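Local atomic coordinates of acyl-CoA dehydrogenase (Geobacillus kaustophilus, PDB entry 2PG0), a protein that probably catalyses the FAD-dependent alpha,beta-dehydrogenation of thioester-bound acyl chains, introducing a double bond, as a flavoprotein of the acyl-CoA dehydrogenase family. Residues T330-A333 with K334-A337; A256-A259 with A260-M263; F289-A292 with E293-T296. All blocks are in the same frame, centred on the assembly; numbering follows the deposited sequence.

Contact 1: T330-A333 with K334-A337; sequences TEMA and KRVA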
ATOM      1  N   THR A 330      -7.655 -13.166   3.466  1.00 11.46           N
ATOM      2  CA  THR A 330      -6.720 -13.317   4.586  1.00 11.88           C
ATOM      3  C   THR A 330      -5.815 -12.085   4.738  1.00 12.29           C
ATOM      4  O   THR A 330      -5.624 -11.596   5.854  1.00 11.78           O
ATOM      5  CB  THR A 330      -5.918 -14.642   4.555  1.00 12.04           C
ATOM      6  OG1 THR A 330      -5.152 -14.742   3.341  1.00 12.02           O
ATOM      7  CG2 THR A 330      -6.852 -15.851   4.713  1.00 11.24           C
ATOM      8  N   GLU A 331      -5.275 -11.570   3.629  1.00 12.82           N
ATOM      9  CA  GLU A 331      -4.482 -10.330   3.685  1.00 13.68           C
ATOM     10  C   GLU A 331      -5.322  -9.151   4.173  1.00 13.75           C
ATOM     11  O   GLU A 331      -4.848  -8.344   4.965  1.00 13.17           O
ATOM     12  CB  GLU A 331      -3.829  -9.990   2.342  1.00 14.03           C
ATOM     13  CG  GLU A 331      -2.730 -10.958   1.903  1.00 16.00           C
ATOM     14  CD  GLU A 331      -1.581 -11.127   2.915  1.00 19.21           C
ATOM     15  OE1 GLU A 331      -1.316 -10.219   3.732  1.00 20.96           O
ATOM     16  OE2 GLU A 331      -0.923 -12.186   2.871  1.00 21.26           O
ATOM     17  N   MET A 332      -6.568  -9.074   3.706  1.00 14.68           N
ATOM     18  CA  MET A 332      -7.486  -8.007   4.102  1.00 17.50           C
ATOM     19  C   MET A 332      -7.763  -8.064   5.607  1.00 15.15           C
ATOM     20  O   MET A 332      -7.778  -7.041   6.279  1.00 14.73           O
ATOM     21  CB  MET A 332      -8.795  -8.136   3.333  1.00 16.67           C
ATOM     22  CG  MET A 332      -9.622  -6.879   3.300  1.00 19.77           C
ATOM     23  SD  MET A 332     -11.317  -7.327   2.908  1.00 27.81           S
ATOM     24  CE  MET A 332     -11.771  -8.054   4.511  1.00 25.31           C
ATOM     25  N   ALA A 333      -7.947  -9.274   6.130  1.00 14.60           N
ATOM     26  CA  ALA A 333      -8.229  -9.453   7.549  1.00 12.91           C
ATOM     27  C   ALA A 333      -7.003  -9.085   8.389  1.00 12.52           C
ATOM     28  O   ALA A 333      -7.133  -8.518   9.475  1.00 12.14           O
ATOM     29  CB  ALA A 333      -8.698 -10.875   7.822  1.00 13.41           C
ATOM     30  N   LYS A 334      -5.809  -9.380   7.868  1.00 12.07           N
ATOM     31  CA  LYS A 334      -4.563  -8.960   8.514  1.00 12.01           C
ATOM     32  C   LYS A 334      -4.467  -7.438   8.606  1.00 11.58           C
ATOM     33  O   LYS A 334      -4.068  -6.904   9.638  1.00 11.12           O
ATOM     34  CB  LYS A 334      -3.348  -9.559   7.792  1.00 12.27           C
ATOM     35  CG  LYS A 334      -3.105 -11.031   8.136  1.00 12.11           C
ATOM     36  CD  LYS A 334      -2.199 -11.732   7.109  1.00 12.81           C
ATOM     37  CE  LYS A 334      -0.792 -11.172   7.082  1.00 15.63           C
ATOM     38  NZ  LYS A 334      -0.019 -11.748   5.917  1.00 15.12           N
ATOM     39  N   ARG A 335      -4.867  -6.749   7.534  1.00 11.41           N
ATOM     40  CA  ARG A 335      -4.844  -5.290   7.507  1.00 11.71           C
ATOM     41  C   ARG A 335      -5.865  -4.722   8.481  1.00 11.44           C
ATOM     42  O   ARG A 335      -5.591  -3.765   9.193  1.00 11.32           O
ATOM     43  CB  ARG A 335      -5.122  -4.759   6.097  1.00 11.70           C
ATOM     44  CG  ARG A 335      -3.996  -5.023   5.105  1.00 12.75           C
ATOM     45  CD  ARG A 335      -4.143  -4.132   3.867  1.00 13.34           C
ATOM     46  NE  ARG A 335      -5.397  -4.360   3.155  1.00 12.38           N
ATOM     47  CZ  ARG A 335      -5.623  -5.369   2.313  1.00 11.87           C
ATOM     48  NH1 ARG A 335      -4.678  -6.264   2.063  1.00 12.91           N
ATOM     49  NH2 ARG A 335      -6.798  -5.481   1.709  1.00 13.06           N
ATOM     50  N   VAL A 336      -7.051  -5.317   8.497  1.00 11.61           N
ATOM     51  CA  VAL A 336      -8.058  -4.978   9.499  1.00 11.72           C
ATOM     52  C   VAL A 336      -7.498  -5.096  10.922  1.00 11.42           C
ATOM     53  O   VAL A 336      -7.659  -4.184  11.725  1.00 11.48           O
ATOM     54  CB  VAL A 336      -9.349  -5.811   9.299  1.00 11.35           C
ATOM     55  CG1 VAL A 336     -10.291  -5.668  10.511  1.00 12.70           C
ATOM     56  CG2 VAL A 336     -10.046  -5.380   8.002  1.00 12.00           C
ATOM     57  N   ALA A 337      -6.825  -6.209  11.219  1.00 11.89           N
ATOM     58  CA  ALA A 337      -6.276  -6.451  12.547  1.00 11.92           C
ATOM     59  C   ALA A 337      -5.259  -5.378  12.950  1.00 11.99           C
ATOM     60  O   ALA A 337      -5.288  -4.894  14.080  1.00 12.34           O
ATOM     61  CB  ALA A 337      -5.657  -7.850  12.622  1.00 12.42           C
TER

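Contact 2: A256-A259 with A260-M263; sequences AQTA and AEVM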
ATOM      1  N   ALA A 256     -11.716 -16.213   7.740  1.00 11.85           N
ATOM      2  CA  ALA A 256     -11.010 -14.939   7.712  1.00 11.61           C
ATOM      3  C   ALA A 256     -11.967 -13.752   7.491  1.00 11.45           C
ATOM      4  O   ALA A 256     -11.792 -12.685   8.095  1.00 11.33           O
ATOM      5  CB  ALA A 256      -9.904 -14.963   6.664  1.00 12.05           C
ATOM      6  N   GLN A 257     -12.975 -13.945   6.641  1.00 11.12           N
ATOM      7  CA  GLN A 257     -13.978 -12.914   6.373  1.00 11.23           C
ATOM      8  C   GLN A 257     -14.719 -12.578   7.670  1.00 11.22           C
ATOM      9  O   GLN A 257     -14.876 -11.408   8.025  1.00 11.08           O
ATOM     10  CB  GLN A 257     -14.959 -13.372   5.282  1.00 11.46           C
ATOM     11  CG  GLN A 257     -16.068 -12.363   4.947  1.00 12.60           C
ATOM     12  CD  GLN A 257     -15.543 -11.058   4.385  1.00 13.74           C
ATOM     13  OE1 GLN A 257     -14.561 -11.032   3.631  1.00 14.00           O
ATOM     14  NE2 GLN A 257     -16.190  -9.958   4.762  1.00 14.71           N
ATOM     15  N   THR A 258     -15.156 -13.621   8.370  1.00 11.23           N
ATOM     16  CA  THR A 258     -15.822 -13.458   9.668  1.00 11.26           C
ATOM     17  C   THR A 258     -14.933 -12.767  10.712  1.00 11.41           C
ATOM     18  O   THR A 258     -15.401 -11.901  11.460  1.00 11.01           O
ATOM     19  CB  THR A 258     -16.309 -14.809  10.212  1.00 11.88           C
ATOM     20  OG1 THR A 258     -17.133 -15.435   9.229  1.00 13.33           O
ATOM     21  CG2 THR A 258     -17.129 -14.606  11.478  1.00 11.72           C
ATOM     22  N   ALA A 259     -13.658 -13.149  10.759  1.00 11.06           N
ATOM     23  CA  ALA A 259     -12.699 -12.548  11.695  1.00 11.48           C
ATOM     24  C   ALA A 259     -12.571 -11.044  11.451  1.00 11.27           C
ATOM     25  O   ALA A 259     -12.585 -10.258  12.398  1.00 11.30           O
ATOM     26  CB  ALA A 259     -11.337 -13.234  11.592  1.00 11.19           C
ATOM     27  N   ALA A 260     -12.472 -10.652  10.179  1.00 11.50           N
ATOM     28  CA  ALA A 260     -12.417  -9.237   9.789  1.00 11.22           C
ATOM     29  C   ALA A 260     -13.673  -8.480  10.253  1.00 11.43           C
ATOM     30  O   ALA A 260     -13.577  -7.384  10.820  1.00 10.74           O
ATOM     31  CB  ALA A 260     -12.251  -9.110   8.279  1.00 11.68           C
ATOM     32  N   GLU A 261     -14.837  -9.074  10.001  1.00 11.16           N
ATOM     33  CA  GLU A 261     -16.135  -8.505  10.417  1.00 11.74           C
ATOM     34  C   GLU A 261     -16.209  -8.312  11.932  1.00 11.53           C
ATOM     35  O   GLU A 261     -16.667  -7.262  12.412  1.00 11.83           O
ATOM     36  CB  GLU A 261     -17.293  -9.373   9.896  1.00 11.51           C
ATOM     37  CG  GLU A 261     -17.541  -9.209   8.392  1.00 12.70           C
ATOM     38  CD  GLU A 261     -18.327 -10.355   7.746  1.00 13.22           C
ATOM     39  OE1 GLU A 261     -18.647 -11.355   8.421  1.00 18.35           O
ATOM     40  OE2 GLU A 261     -18.618 -10.257   6.537  1.00 14.51           O
ATOM     41  N   VAL A 262     -15.751  -9.315  12.676  1.00 11.22           N
ATOM     42  CA  VAL A 262     -15.676  -9.248  14.146  1.00 11.58           C
ATOM     43  C   VAL A 262     -14.744  -8.132  14.604  1.00 11.44           C
ATOM     44  O   VAL A 262     -15.098  -7.332  15.476  1.00 11.39           O
ATOM     45  CB  VAL A 262     -15.230 -10.607  14.775  1.00 11.75           C
ATOM     46  CG1 VAL A 262     -14.919 -10.458  16.274  1.00 12.42           C
ATOM     47  CG2 VAL A 262     -16.304 -11.678  14.557  1.00 12.37           C
ATOM     48  N   MET A 263     -13.546  -8.086  14.022  1.00 11.10           N
ATOM     49  CA  MET A 263     -12.555  -7.082  14.407  1.00 10.32           C
ATOM     50  C   MET A 263     -13.015  -5.653  14.089  1.00 11.22           C
ATOM     51  O   MET A 263     -12.755  -4.721  14.866  1.00 11.96           O
ATOM     52  CB  MET A 263     -11.188  -7.401  13.775  1.00 10.11           C
ATOM     53  CG  MET A 263     -10.463  -8.544  14.493  1.00 10.13           C
ATOM     54  SD  MET A 263      -8.775  -8.908  13.887  1.00  6.80           S
ATOM     55  CE  MET A 263      -9.165  -9.619  12.289  1.00 11.41           C
TER

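Contact 3: F289-A292 with E293-T296; sequences FRLA and EMAT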
ATOM      1  N   PHE A 289     -12.575   7.885   7.991  1.00 10.76           N
ATOM      2  CA  PHE A 289     -12.140   7.374   6.691  1.00 10.37           C
ATOM      3  C   PHE A 289     -11.518   5.974   6.813  1.00 10.51           C
ATOM      4  O   PHE A 289     -11.774   5.097   5.976  1.00 10.03           O
ATOM      5  CB  PHE A 289     -11.163   8.348   6.024  1.00 10.84           C
ATOM      6  CG  PHE A 289     -11.829   9.461   5.249  1.00 11.52           C
ATOM      7  CD1 PHE A 289     -13.018  10.049   5.693  1.00 11.46           C
ATOM      8  CD2 PHE A 289     -11.240   9.946   4.076  1.00 13.62           C
ATOM      9  CE1 PHE A 289     -13.621  11.102   4.972  1.00 13.35           C
ATOM     10  CE2 PHE A 289     -11.823  10.994   3.356  1.00 13.18           C
ATOM     11  CZ  PHE A 289     -13.022  11.574   3.802  1.00 12.02           C
ATOM     12  N   ARG A 290     -10.714   5.759   7.856  1.00 10.09           N
ATOM     13  CA  ARG A 290     -10.112   4.441   8.090  1.00 10.00           C
ATOM     14  C   ARG A 290     -11.194   3.392   8.256  1.00 10.06           C
ATOM     15  O   ARG A 290     -11.106   2.307   7.675  1.00 10.04           O
ATOM     16  CB  ARG A 290      -9.170   4.466   9.295  1.00  9.84           C
ATOM     17  CG  ARG A 290      -7.890   5.238   8.988  1.00 10.31           C
ATOM     18  CD  ARG A 290      -7.129   5.554  10.257  1.00 13.19           C
ATOM     19  NE  ARG A 290      -6.359   4.417  10.743  1.00 14.91           N
ATOM     20  CZ  ARG A 290      -5.474   4.492  11.733  1.00 16.84           C
ATOM     21  NH1 ARG A 290      -5.260   5.649  12.347  1.00 17.33           N
ATOM     22  NH2 ARG A 290      -4.801   3.410  12.110  1.00 18.43           N
ATOM     23  N   LEU A 291     -12.234   3.725   9.021  1.00 10.40           N
ATOM     24  CA  LEU A 291     -13.360   2.804   9.195  1.00 10.58           C
ATOM     25  C   LEU A 291     -14.142   2.594   7.896  1.00 10.54           C
ATOM     26  O   LEU A 291     -14.549   1.469   7.594  1.00 10.44           O
ATOM     27  CB  LEU A 291     -14.280   3.252  10.329  1.00 11.10           C
ATOM     28  CG  LEU A 291     -13.718   3.082  11.747  1.00 12.03           C
ATOM     29  CD1 LEU A 291     -14.554   3.921  12.706  1.00 14.50           C
ATOM     30  CD2 LEU A 291     -13.714   1.623  12.171  1.00 14.00           C
ATOM     31  N   ALA A 292     -14.338   3.675   7.143  1.00 10.78           N
ATOM     32  CA  ALA A 292     -15.019   3.610   5.838  1.00 10.76           C
ATOM     33  C   ALA A 292     -14.257   2.691   4.882  1.00 11.24           C
ATOM     34  O   ALA A 292     -14.867   1.894   4.163  1.00 10.78           O
ATOM     35  CB  ALA A 292     -15.173   4.998   5.246  1.00 10.82           C
ATOM     36  N   GLU A 293     -12.924   2.791   4.894  1.00 11.07           N
ATOM     37  CA  GLU A 293     -12.084   1.946   4.043  1.00 12.45           C
ATOM     38  C   GLU A 293     -12.145   0.481   4.468  1.00 11.42           C
ATOM     39  O   GLU A 293     -12.265  -0.404   3.619  1.00 10.83           O
ATOM     40  CB  GLU A 293     -10.636   2.457   3.996  1.00 12.39           C
ATOM     41  CG  GLU A 293     -10.480   3.783   3.248  1.00 13.92           C
ATOM     42  CD  GLU A 293      -9.026   4.240   3.099  1.00 16.41           C
ATOM     43  OE1 GLU A 293      -8.094   3.422   3.298  1.00 21.95           O
ATOM     44  OE2 GLU A 293      -8.820   5.429   2.762  1.00 21.49           O
ATOM     45  N   MET A 294     -12.087   0.225   5.778  1.00 11.11           N
ATOM     46  CA  MET A 294     -12.234  -1.133   6.304  1.00 11.31           C
ATOM     47  C   MET A 294     -13.605  -1.709   5.915  1.00 10.86           C
ATOM     48  O   MET A 294     -13.691  -2.839   5.438  1.00 10.66           O
ATOM     49  CB  MET A 294     -12.055  -1.152   7.834  1.00 11.20           C
ATOM     50  CG  MET A 294     -10.607  -1.005   8.307  1.00 12.30           C
ATOM     51  SD  MET A 294     -10.505  -0.869  10.124  1.00 15.32           S
ATOM     52  CE  MET A 294     -10.473   0.823  10.352  1.00 13.71           C
ATOM     53  N   ALA A 295     -14.659  -0.913   6.102  1.00 10.64           N
ATOM     54  CA  ALA A 295     -16.029  -1.316   5.758  1.00 10.75           C
ATOM     55  C   ALA A 295     -16.157  -1.690   4.280  1.00 10.59           C
ATOM     56  O   ALA A 295     -16.814  -2.673   3.938  1.00  9.99           O
ATOM     57  CB  ALA A 295     -17.014  -0.193   6.102  1.00 10.45           C
ATOM     58  N   THR A 296     -15.521  -0.894   3.416  1.00 10.69           N
ATOM     59  CA  THR A 296     -15.535  -1.127   1.966  1.00 10.91           C
ATOM     60  C   THR A 296     -14.878  -2.467   1.620  1.00 11.15           C
ATOM     61  O   THR A 296     -15.450  -3.291   0.903  1.00 10.78           O
ATOM     62  CB  THR A 296     -14.828   0.032   1.209  1.00 10.56           C
ATOM     63  OG1 THR A 296     -15.512   1.260   1.478  1.00 11.25           O
ATOM     64  CG2 THR A 296     -14.828  -0.210  -0.302  1.00 11.45           C
TER

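Contact 1: T330-A333 with K334-A337
An i to i+3 salt bridge between Glu331 and Lys334 marks this local contact along helix 319-343, one of the long helices of the C-terminal alpha-helical domain of the acyl-CoA dehydrogenase fold. The two side chains run side by side and point the same way. Lys334 NZ meets Glu331 OE1 at 3.0 Å from the syn side, 25° out of the carboxylate plane, and makes a weak second bond to Glu331 OE2 at 3.2 Å. A bend in the Glu331 chain at chi2 (-56°) turns the carboxylate toward the lysine, whose own chain bends at chi3. Asn372 donates its side-chain amide to Glu331 OE2, so the carboxylate is fixed by both a charge and a neutral donor. One residue further round, Arg335 crosses Met332 at about a right angle and lays a guanidinium face over the helix backbone, with Met332 CA 3.5 Å above its plane, offset toward the rim. Arg335 NH2 reaches Met332 CG at 3.5 Å and forms a salt bridge with Glu297 of helix 285-313. In the backbone, Val336 N donates to Met332 O at 2.9 Å, while Met332 and Val336 pack on Ala260 and Met263 of helix 237-273, respectively. With Lys334 and Asn372 both on its carboxylate, Glu331 would be expected to stay ionised, and its charge is probably largely offset by that of Lys334 on this partly exposed flank.

Contact 2: A256-A259 with A260-M263
Gln257 carries CG anti to its own N (chi1 179°) and then bends at chi2, which swings its amide along the helix toward Glu261. Glu261 answers with CG beside its own N and an otherwise extended chain, which sends its carboxylate back over the preceding turn. The two groups join in an i to i+4 hydrogen bond, Gln257 NE2 to Glu261 OE2 at 3.0 Å, nearly straight at 176°. The acceptor lies in the amide plane, but the donor comes from above the carboxylate, 53° out of its plane, and the amide and carboxylate planes are steeply inclined to each other. Glu261 also leans on the backbone, its CG 3.5 Å from Gln257 O.

The turn belongs to helix 237-273 of the C-terminal helical domain, and its sides face different neighbours. Toward helix 285-313, Glu261 OE2 takes a salt bridge from Arg302 as well as the bond from Gln257, and Gln257 NE2 has a second acceptor in Ile298 O. The buried amide NH2 is thus shared between a carboxylate and a carbonyl, and the arginine probably keeps the glutamate ionised.

Elsewhere on the turn, Met263 folds its methyl onto the Ala259 carbonyl: Met263 CE lies 3.5 Å from Ala259 O and 4.3 Å from Ala259 CB. Val262 CG2 sits 3.2 Å from Thr258 O, the carbonyl to which Val262 N donates at 2.9 Å. Thr258 turns its hydroxyl back to Ile254 O in the same helix, and its side chain packs against Glu79, Glu82 and Lys83 of helix 71-84.

Contact 3: F289-A292 with E293-T296
Ala292 O is gripped by two donors of Thr296: the hydroxyl OG1 at 2.8 Å and the backbone N at 3.0 Å, arriving from opposite faces of the carbonyl plane. The hydroxyl can do this because OG1 stands beside Thr296 N (chi1 -60°), which aims it at the carbonyl four residues earlier. Trp327 of the third subunit also hydrogen-bonds to OG1 through NE1. A valine here would keep the backbone bond but is likely to leave that indole N-H without its acceptor and Ala292 O with one donor fewer.

These turns lie in helix 285-313 of the C-terminal helical domain, a helix that meets other subunits of the tetramer as well as its own chain. Glu293 pairs with Lys376 of the third subunit, its CG packed 3.3 Å from Phe289 O. On the intrachain side Met294 bends at its thioether, and Met294 CE meets Leu291 CD2 at 3.8 Å as the two side chains cross at a slant; Phe264 of helix 237-273 touches both. The same methyl lies against the Arg290 carbonyl, 3.1 Å from Arg290 O, and 4.0 Å from Arg290 CB. Beyond that carbon, Arg290 carries its guanidinium into salt bridges with Glu339 and with Glu373 of the second subunit.

All three contacts are single-helix turns in the C-terminal helical domain, each on a different long helix. Contacts 1 and 2 touch, their centres 9 Å apart: Ala337 CB packs on Met263 SD at 3.5 Å. Contact 3 touches neither, its centre about 13 Å from that of contact 1 and 14 Å from that of contact 2. Its Arg290 side chain comes within about 4 Å of a bound FAD, against about 9 Å for Glu331 in contact 1 and about 13 Å for Ala256 in contact 2. The FAD-binding Glu373 ties in contacts 1 and 3: its side chain lies about 6 Å from that of Glu331, and Glu373 of the second subunit pairs with Arg290.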